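Local coordinates for protein putative tetrapyrrole (Corrin/porphyrin) methylase (Bacteroides fragilis, PDB 3FFY) that probably catalyses the S-adenosyl-L-methionine-dependent 2'-O-methylation of the ribose of cytidine 1402 in 16S rRNA, this chain being the C-terminal part of the enzyme, at residues A[48-52]-A[53-57]; A[56-59]-A[60-64]; A[91-94]-A[95-99]. All blocks are in the same frame, centred on the assembly; numbering follows the deposited sequence.

Interaction 1 (A[48-52]-A[53-57]); sequences FYESP and HRLLK
Glu50 and Arg54 meet where strand 45-50 gives way to the approach to helix 55-66, the carboxylate lying against the base of the arginine side chain. Glu50 OE2 is 3.3 Å from Arg54 CB, a contact with aliphatic carbon; its distance to Arg54 NE is longer, 4.1 Å, beyond a salt bridge. The two side chains cross at about a right angle. In one of the two conformers modelled for Arg54, the charged groups are joined through a water that donates to OE2 and accepts from Arg54 NH2, and Ser51 OG lies over a face of the guanidinium and packs 3.4 Å from Arg54 CD. Farther round the turn, Arg54 N donates to Ser51 O at 3.2 Å. With Pro52 and His53 at the corners, this closes a type I beta turn. A weak bond from Leu55 N to Pro52 O, 3.5 Å long, continues it, and a second water links Pro52 O to Leu56 N.

What positions the carboxylate is partly the strand itself. Glu50 has CG anti to its backbone N (chi1 -167°) and a chain bent at chi2, which folds Glu50 OE2 back to accept from Ser51 N at 2.9 Å, on its anti side. The other oxygen, OE1, accepts from Thr58 OG1 in the first turn of the helix, while Glu50 CG packs against Leu55 CA at 3.8 Å. The buried carboxylate thus has a partner at each oxygen, tying the strand end to the helix, whereas the guanidinium is linked to it through one water in this conformer, without a direct salt bridge.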
loop_
_atom_site.group_PDB
_atom_site.type_symbol
_atom_site.label_atom_id
_atom_site.label_comp_id
_atom_site.label_asym_id
_atom_site.label_seq_id
_atom_site.Cartn_x
_atom_site.Cartn_y
_atom_site.Cartn_z
ATOM N N PHE A 48 -12.682 2.904 -8.503
ATOM C CA PHE A 48 -12.743 3.528 -9.835
ATOM C C PHE A 48 -11.365 3.435 -10.494
ATOM O O PHE A 48 -10.338 3.394 -9.809
ATOM C CB PHE A 48 -13.038 5.027 -9.729
ATOM C CG PHE A 48 -14.265 5.380 -8.913
ATOM C CD1 PHE A 48 -15.489 5.595 -9.533
ATOM C CD2 PHE A 48 -14.161 5.553 -7.547
ATOM C CE1 PHE A 48 -16.608 5.945 -8.767
ATOM C CE2 PHE A 48 -15.260 5.898 -6.775
ATOM C CZ PHE A 48 -16.484 6.088 -7.384
ATOM N N TYR A 49 -11.369 3.460 -11.828
ATOM C CA TYR A 49 -10.168 3.644 -12.663
ATOM C C TYR A 49 -10.210 5.033 -13.244
ATOM O O TYR A 49 -11.295 5.546 -13.571
ATOM C CB TYR A 49 -10.127 2.626 -13.807
ATOM C CG TYR A 49 -9.827 1.200 -13.402
ATOM C CD1 TYR A 49 -8.996 0.915 -12.351
ATOM C CD2 TYR A 49 -10.350 0.137 -14.110
ATOM C CE1 TYR A 49 -8.690 -0.398 -12.021
ATOM C CE2 TYR A 49 -10.033 -1.168 -13.787
ATOM C CZ TYR A 49 -9.206 -1.411 -12.729
ATOM O OH TYR A 49 -8.873 -2.693 -12.377
ATOM N N GLU A 50 -9.037 5.644 -13.369
ATOM C CA GLU A 50 -8.950 6.988 -13.898
ATOM C C GLU A 50 -7.634 7.199 -14.653
ATOM O O GLU A 50 -6.623 6.511 -14.406
ATOM C CB GLU A 50 -9.083 7.993 -12.755
ATOM C CG GLU A 50 -9.310 9.433 -13.175
ATOM C CD GLU A 50 -10.468 9.554 -14.143
ATOM O OE1 GLU A 50 -11.587 9.790 -13.635
ATOM O OE2 GLU A 50 -10.255 9.329 -15.375
ATOM N N SER A 51 -7.655 8.158 -15.573
ATOM C CA SER A 51 -6.450 8.529 -16.298
ATOM C C SER A 51 -5.737 9.660 -15.575
ATOM O O SER A 51 -6.352 10.406 -14.760
ATOM C CB SER A 51 -6.802 8.913 -17.725
ATOM O OG SER A 51 -7.319 10.225 -17.808
ATOM N N PRO A 52 -4.426 9.775 -15.811
ATOM C CA PRO A 52 -3.659 10.751 -15.023
ATOM C C PRO A 52 -4.121 12.201 -15.282
ATOM O O PRO A 52 -4.140 13.013 -14.359
ATOM C CB PRO A 52 -2.211 10.561 -15.492
ATOM C CG PRO A 52 -2.200 9.380 -16.404
ATOM C CD PRO A 52 -3.601 9.022 -16.775
ATOM N N HIS A 53 -4.510 12.510 -16.516
ATOM C CA HIS A 53 -4.930 13.871 -16.844
ATOM C C HIS A 53 -6.306 14.235 -16.321
ATOM O O HIS A 53 -6.651 15.405 -16.312
ATOM C CB HIS A 53 -4.902 14.115 -18.359
ATOM C CG HIS A 53 -3.538 13.978 -18.968
ATOM N ND1 HIS A 53 -2.809 12.801 -18.916
ATOM C CD2 HIS A 53 -2.787 14.854 -19.677
ATOM C CE1 HIS A 53 -1.661 12.968 -19.555
ATOM N NE2 HIS A 53 -1.628 14.203 -20.029
ATOM N N ARG A 54 -7.094 13.246 -15.917
ATOM C CA ARG A 54 -8.449 13.473 -15.404
ATOM C C ARG A 54 -8.517 13.328 -13.902
ATOM O O ARG A 54 -9.523 13.670 -13.297
ATOM C CB ARG A 54 -9.454 12.487 -16.016
ATOM C CG ARG A 54 -10.215 13.013 -17.230
ATOM C CD ARG A 54 -9.649 12.527 -18.534
ATOM N NE ARG A 54 -10.326 11.308 -19.002
ATOM C CZ ARG A 54 -10.251 10.822 -20.246
ATOM N NH1 ARG A 54 -9.527 11.437 -21.185
ATOM N NH2 ARG A 54 -10.914 9.709 -20.553
ATOM N N LEU A 55 -7.453 12.830 -13.272
ATOM C CA LEU A 55 -7.539 12.526 -11.836
ATOM C C LEU A 55 -7.937 13.701 -10.952
ATOM O O LEU A 55 -8.799 13.558 -10.086
ATOM C CB LEU A 55 -6.226 11.920 -11.311
ATOM C CG LEU A 55 -6.209 11.498 -9.820
ATOM C CD1 LEU A 55 -7.311 10.429 -9.501
ATOM C CD2 LEU A 55 -4.813 11.049 -9.441
ATOM N N LEU A 56 -7.327 14.870 -11.166
ATOM C CA LEU A 56 -7.537 15.989 -10.260
ATOM C C LEU A 56 -8.993 16.417 -10.310
ATOM O O LEU A 56 -9.595 16.625 -9.271
ATOM C CB LEU A 56 -6.658 17.191 -10.620
ATOM C CG LEU A 56 -6.001 18.081 -9.538
ATOM C CD1 LEU A 56 -6.001 19.545 -10.016
ATOM C CD2 LEU A 56 -6.511 17.914 -8.133
ATOM N N LYS A 57 -9.554 16.547 -11.506
ATOM C CA LYS A 57 -11.001 16.856 -11.661
ATOM C C LYS A 57 -11.871 15.856 -10.899
ATOM O O LYS A 57 -12.729 16.258 -10.109
ATOM C CB LYS A 57 -11.419 16.846 -13.146
ATOM C CG LYS A 57 -12.909 17.224 -13.419
ATOM C CD LYS A 57 -13.309 17.090 -14.911
ATOM C CE LYS A 57 -14.862 16.958 -15.076
ATOM N NZ LYS A 57 -15.317 17.118 -16.486
HETATM O O HOH W 1 -11.258 8.480 -17.687
HETATM O O HOH W 2 -5.238 15.136 -13.082
#

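Interaction 2 (A[56-59]-A[60-64])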
loop_
_atom_site.group_PDB
_atom_site.type_symbol
_atom_site.label_atom_id
_atom_site.label_comp_id
_atom_site.label_asym_id
_atom_site.label_seq_id
_atom_site.Cartn_x
_atom_site.Cartn_y
_atom_site.Cartn_z
ATOM N N LEU A 56 -7.327 14.870 -11.166
ATOM C CA LEU A 56 -7.537 15.989 -10.260
ATOM C C LEU A 56 -8.993 16.417 -10.310
ATOM O O LEU A 56 -9.595 16.625 -9.271
ATOM C CB LEU A 56 -6.658 17.191 -10.620
ATOM C CG LEU A 56 -6.001 18.081 -9.538
ATOM C CD1 LEU A 56 -6.001 19.545 -10.016
ATOM C CD2 LEU A 56 -6.511 17.914 -8.133
ATOM N N LYS A 57 -9.554 16.547 -11.506
ATOM C CA LYS A 57 -11.001 16.856 -11.661
ATOM C C LYS A 57 -11.871 15.856 -10.899
ATOM O O LYS A 57 -12.729 16.258 -10.109
ATOM C CB LYS A 57 -11.419 16.846 -13.146
ATOM C CG LYS A 57 -12.909 17.224 -13.419
ATOM C CD LYS A 57 -13.309 17.090 -14.911
ATOM C CE LYS A 57 -14.862 16.958 -15.076
ATOM N NZ LYS A 57 -15.317 17.118 -16.486
ATOM N N THR A 58 -11.629 14.567 -11.142
ATOM C CA THR A 58 -12.397 13.518 -10.463
ATOM C C THR A 58 -12.304 13.662 -8.921
ATOM O O THR A 58 -13.323 13.587 -8.217
ATOM C CB THR A 58 -11.976 12.109 -10.934
ATOM O OG1 THR A 58 -12.440 11.932 -12.274
ATOM C CG2 THR A 58 -12.588 11.039 -10.043
ATOM N N LEU A 59 -11.082 13.861 -8.409
ATOM C CA LEU A 59 -10.865 14.014 -6.963
ATOM C C LEU A 59 -11.544 15.252 -6.429
ATOM O O LEU A 59 -12.126 15.217 -5.353
ATOM C CB LEU A 59 -9.383 14.074 -6.618
ATOM C CG LEU A 59 -8.599 12.788 -6.847
ATOM C CD1 LEU A 59 -7.167 13.101 -6.523
ATOM C CD2 LEU A 59 -9.088 11.624 -6.038
ATOM N N THR A 60 -11.512 16.335 -7.213
ATOM C CA THR A 60 -12.177 17.567 -6.825
ATOM C C THR A 60 -13.681 17.343 -6.729
ATOM O O THR A 60 -14.324 17.694 -5.745
ATOM C CB THR A 60 -11.851 18.707 -7.784
ATOM O OG1 THR A 60 -10.418 18.856 -7.814
ATOM C CG2 THR A 60 -12.484 19.951 -7.288
ATOM N N GLN A 61 -14.243 16.711 -7.743
ATOM C CA GLN A 61 -15.682 16.465 -7.714
ATOM C C GLN A 61 -16.064 15.462 -6.623
ATOM O O GLN A 61 -17.127 15.576 -6.024
ATOM C CB GLN A 61 -16.154 15.999 -9.087
ATOM C CG GLN A 61 -15.892 17.060 -10.144
ATOM C CD GLN A 61 -16.493 16.706 -11.495
ATOM O OE1 GLN A 61 -16.126 15.706 -12.113
ATOM N NE2 GLN A 61 -17.424 17.528 -11.956
ATOM N N PHE A 62 -15.225 14.458 -6.398
ATOM C CA PHE A 62 -15.404 13.562 -5.262
ATOM C C PHE A 62 -15.501 14.388 -3.953
ATOM O O PHE A 62 -16.385 14.136 -3.090
ATOM C CB PHE A 62 -14.241 12.539 -5.181
ATOM C CG PHE A 62 -14.370 11.333 -6.110
ATOM C CD1 PHE A 62 -15.346 11.257 -7.101
ATOM C CD2 PHE A 62 -13.468 10.266 -5.997
ATOM C CE1 PHE A 62 -15.437 10.155 -7.903
ATOM C CE2 PHE A 62 -13.574 9.182 -6.785
ATOM C CZ PHE A 62 -14.531 9.109 -7.749
ATOM N N ALA A 63 -14.608 15.376 -3.784
ATOM C CA ALA A 63 -14.664 16.233 -2.579
ATOM C C ALA A 63 -15.980 16.976 -2.555
ATOM O O ALA A 63 -16.608 17.126 -1.511
ATOM C CB ALA A 63 -13.485 17.245 -2.539
ATOM N N GLU A 64 -16.414 17.468 -3.708
ATOM C CA GLU A 64 -17.669 18.225 -3.720
ATOM C C GLU A 64 -18.844 17.328 -3.316
ATOM O O GLU A 64 -19.670 17.731 -2.518
ATOM C CB GLU A 64 -17.901 18.856 -5.080
ATOM C CG GLU A 64 -16.875 19.883 -5.465
ATOM C CD GLU A 64 -17.087 20.374 -6.872
ATOM O OE1 GLU A 64 -17.863 19.760 -7.614
ATOM O OE2 GLU A 64 -16.500 21.376 -7.264
#
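Thr58 and Phe62 lie side by side on the inner face of helix 55-66, an amphipathic alpha-helix that packs its buried side on the sheet of this C-terminal part of the methylase. They point the same way, one turn apart, and the methyl of Thr58 covers a face of the Phe62 ring. CG2 stands 3.7 Å from the ring centroid and 17° off its normal, a CH-pi contact displaced slightly toward the CZ rim. The torsions of both residues allow this. Thr58 holds CG2 anti to its backbone N and turns OG1 the other way, toward Glu50 and Arg32, while chi2 of only 9° in Phe62 lays the ring broadside to the methyl. Beyond the pair, Phe62 packs on Ile108 and Leu110 of strand 106-110 and on Leu36 of helix 32-38, and meets Phe66 edge-to-face.

On a neighbouring side of the helix, Lys57 and Gln61 cross at a slant. The extended lysine brings CE to 3.5 Å from Gln61 OE1, so methylene rather than ammonium meets the amide; that oxygen takes its hydrogen bond from Arg32 NE. Regular backbone bonds run beneath these pairs, among them Phe62 N to Thr58 O at 2.8 Å.

The third pair, Leu56 and Thr60, is joined at the carbonyl of Leu56. Leu56 O is gripped twice by the same residue, by Thr60 N in the ordinary helical bond and by Thr60 OG1, whose 2.8 Å bond comes from 42° above the carbonyl plane.

Interaction 3 (A[91-94]-A[95-99]); sequences SELI and EHFTA. With SO4 (sulfate ion), chain C.
Ile94 O is gripped by both the hydroxyl and the amide of Thr98, one turn later in helix 90-99. The hydroxyl bond is short: Thr98 OG1 donates to Ile94 O at 2.6 Å, from 36° above the carbonyl plane. The amide bond of Thr98 N to the same oxygen is weak, bent to 127° at the hydrogen. The side chain reaches back because OG1 is anti to the carbonyl carbon of Thr98, and it thereby reinforces the last turn, where the main-chain bonding is poorer than in the turn before. There, Phe97 N donates to Leu93 O at 2.9 Å.

His96 points to the second subunit of the assembly. Its ring leaves the backbone with CG anti to N, and His96 ND1 donates to O3 of a sulfate ion at the ring edge, at 2.5 Å and almost in line (175°). The sulfate, probably from the crystallisation liquor, is also bonded to Ser79 OG of the second subunit, so it bridges the two chains; His96 packs on Ile81 of that subunit as well. The CD2 side of the His96 ring turns to Phe97: His96 CD2 stands 3.6 Å above the Phe97 ring plane, over its centre. On the outer side a water donates both to Glu92 O and to Glu95 OE1, joining side chain to backbone across one turn, while Glu92 OE1 accepts from Thr89 N just before the helix.

Leu93 and Phe97 form the buried stripe, in which Leu93 CG and Phe97 CE2 are 4.3 Å apart. This stripe rests on Val74 of strand 71-77 and Val86 of strand 82-87, with Phe97 also packing on Leu55 and Leu59; Ile94 and Thr98 lean against the flank of helix 55-66.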
loop_
_atom_site.group_PDB
_atom_site.type_symbol
_atom_site.label_atom_id
_atom_site.label_comp_id
_atom_site.label_asym_id
_atom_site.label_seq_id
_atom_site.Cartn_x
_atom_site.Cartn_y
_atom_site.Cartn_z
ATOM N N SER A 91 -9.095 16.041 0.393
ATOM C CA SER A 91 -8.412 17.324 0.496
ATOM C C SER A 91 -6.868 17.195 0.375
ATOM O O SER A 91 -6.229 17.889 -0.405
ATOM C CB SER A 91 -8.783 17.983 1.832
ATOM O OG SER A 91 -8.250 19.282 1.893
ATOM N N GLU A 92 -6.295 16.296 1.151
ATOM C CA GLU A 92 -4.871 15.977 1.051
ATOM C C GLU A 92 -4.472 15.485 -0.347
ATOM O O GLU A 92 -3.439 15.925 -0.884
ATOM C CB GLU A 92 -4.496 14.928 2.079
ATOM C CG GLU A 92 -4.495 15.452 3.482
ATOM C CD GLU A 92 -4.356 14.344 4.540
ATOM O OE1 GLU A 92 -4.827 13.213 4.362
ATOM O OE2 GLU A 92 -3.790 14.619 5.595
ATOM N N LEU A 93 -5.276 14.627 -0.959
ATOM C CA LEU A 93 -4.921 14.162 -2.295
ATOM C C LEU A 93 -5.071 15.271 -3.358
ATOM O O LEU A 93 -4.362 15.274 -4.313
ATOM C CB LEU A 93 -5.695 12.921 -2.694
ATOM C CG LEU A 93 -4.984 11.546 -2.391
ATOM C CD1 LEU A 93 -4.830 11.325 -0.842
ATOM C CD2 LEU A 93 -5.716 10.485 -3.023
ATOM N N ILE A 94 -6.011 16.197 -3.207
ATOM C CA ILE A 94 -6.192 17.289 -4.175
ATOM C C ILE A 94 -4.967 18.192 -4.124
ATOM O O ILE A 94 -4.399 18.595 -5.145
ATOM C CB ILE A 94 -7.507 18.082 -3.848
ATOM C CG1 ILE A 94 -8.754 17.226 -4.245
ATOM C CG2 ILE A 94 -7.489 19.405 -4.600
ATOM C CD1 ILE A 94 -10.062 17.558 -3.584
ATOM N N GLU A 95 -4.539 18.466 -2.909
ATOM C CA GLU A 95 -3.354 19.287 -2.724
ATOM C C GLU A 95 -2.148 18.565 -3.339
ATOM O O GLU A 95 -1.351 19.181 -4.039
ATOM C CB GLU A 95 -3.139 19.540 -1.236
ATOM C CG GLU A 95 -1.787 20.123 -0.790
ATOM C CD GLU A 95 -1.719 20.179 0.760
ATOM O OE1 GLU A 95 -1.365 19.134 1.388
ATOM O OE2 GLU A 95 -2.061 21.219 1.352
ATOM N N HIS A 96 -2.019 17.270 -3.079
ATOM C CA HIS A 96 -0.884 16.490 -3.587
ATOM C C HIS A 96 -0.855 16.476 -5.114
ATOM O O HIS A 96 0.186 16.729 -5.725
ATOM C CB HIS A 96 -0.921 15.041 -3.059
ATOM C CG HIS A 96 0.185 14.188 -3.590
ATOM N ND1 HIS A 96 1.461 14.190 -3.042
ATOM C CD2 HIS A 96 0.231 13.360 -4.666
ATOM C CE1 HIS A 96 2.221 13.357 -3.735
ATOM N NE2 HIS A 96 1.505 12.841 -4.722
ATOM N N PHE A 97 -1.994 16.182 -5.734
ATOM C CA PHE A 97 -2.025 16.121 -7.189
ATOM C C PHE A 97 -2.216 17.444 -7.901
ATOM O O PHE A 97 -2.297 17.463 -9.158
ATOM C CB PHE A 97 -3.049 15.110 -7.669
ATOM C CG PHE A 97 -2.644 13.722 -7.394
ATOM C CD1 PHE A 97 -1.554 13.189 -8.051
ATOM C CD2 PHE A 97 -3.293 12.965 -6.401
ATOM C CE1 PHE A 97 -1.132 11.875 -7.785
ATOM C CE2 PHE A 97 -2.883 11.668 -6.115
ATOM C CZ PHE A 97 -1.797 11.111 -6.819
ATOM N N THR A 98 -2.291 18.525 -7.130
ATOM C CA THR A 98 -2.111 19.844 -7.707
ATOM C C THR A 98 -0.612 20.121 -7.873
ATOM O O THR A 98 -0.216 20.628 -8.915
ATOM C CB THR A 98 -2.777 20.951 -6.877
ATOM O OG1 THR A 98 -4.151 20.635 -6.744
ATOM C CG2 THR A 98 -2.652 22.356 -7.561
ATOM N N ALA A 99 0.217 19.794 -6.870
ATOM C CA ALA A 99 1.682 20.048 -6.942
ATOM C C ALA A 99 2.380 19.094 -7.898
ATOM O O ALA A 99 3.359 19.445 -8.498
ATOM C CB ALA A 99 2.337 19.971 -5.558
HETATM S S SO4 C . 3.293 14.882 -0.110
HETATM O O1 SO4 C . 4.582 15.616 -0.357
HETATM O O2 SO4 C . 3.539 13.533 -0.719
HETATM O O3 SO4 C . 2.178 15.471 -0.967
HETATM O O4 SO4 C . 3.103 14.921 1.336
HETATM O O HOH W 3 -1.225 16.737 0.522
#

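Interactions 1 and 2 follow one another along the chain, from the strand end and turn into helix 55-66, and share Leu56 and Lys57; their centres are 9 Å apart. Two contacts bind them: a probable hydrogen bond between Glu50 OE1 and Thr58 OG1 (2.7 Å), and packing of Phe48 CE2 on Phe62 CZ (3.4 Å). Interaction 3 lies on the adjacent helix, its centre about 10 Å from that of interaction 2 and 13 Å from that of interaction 1. The junction is made by packing, in which Ile94 CD1 reaches Ala63 CB at 3.6 Å, and Leu55 CD2 reaches Phe97 CE2 at 3.9 Å. The two helices therefore pack together, while the sulfate at interaction 3 marks the boundary with the second subunit.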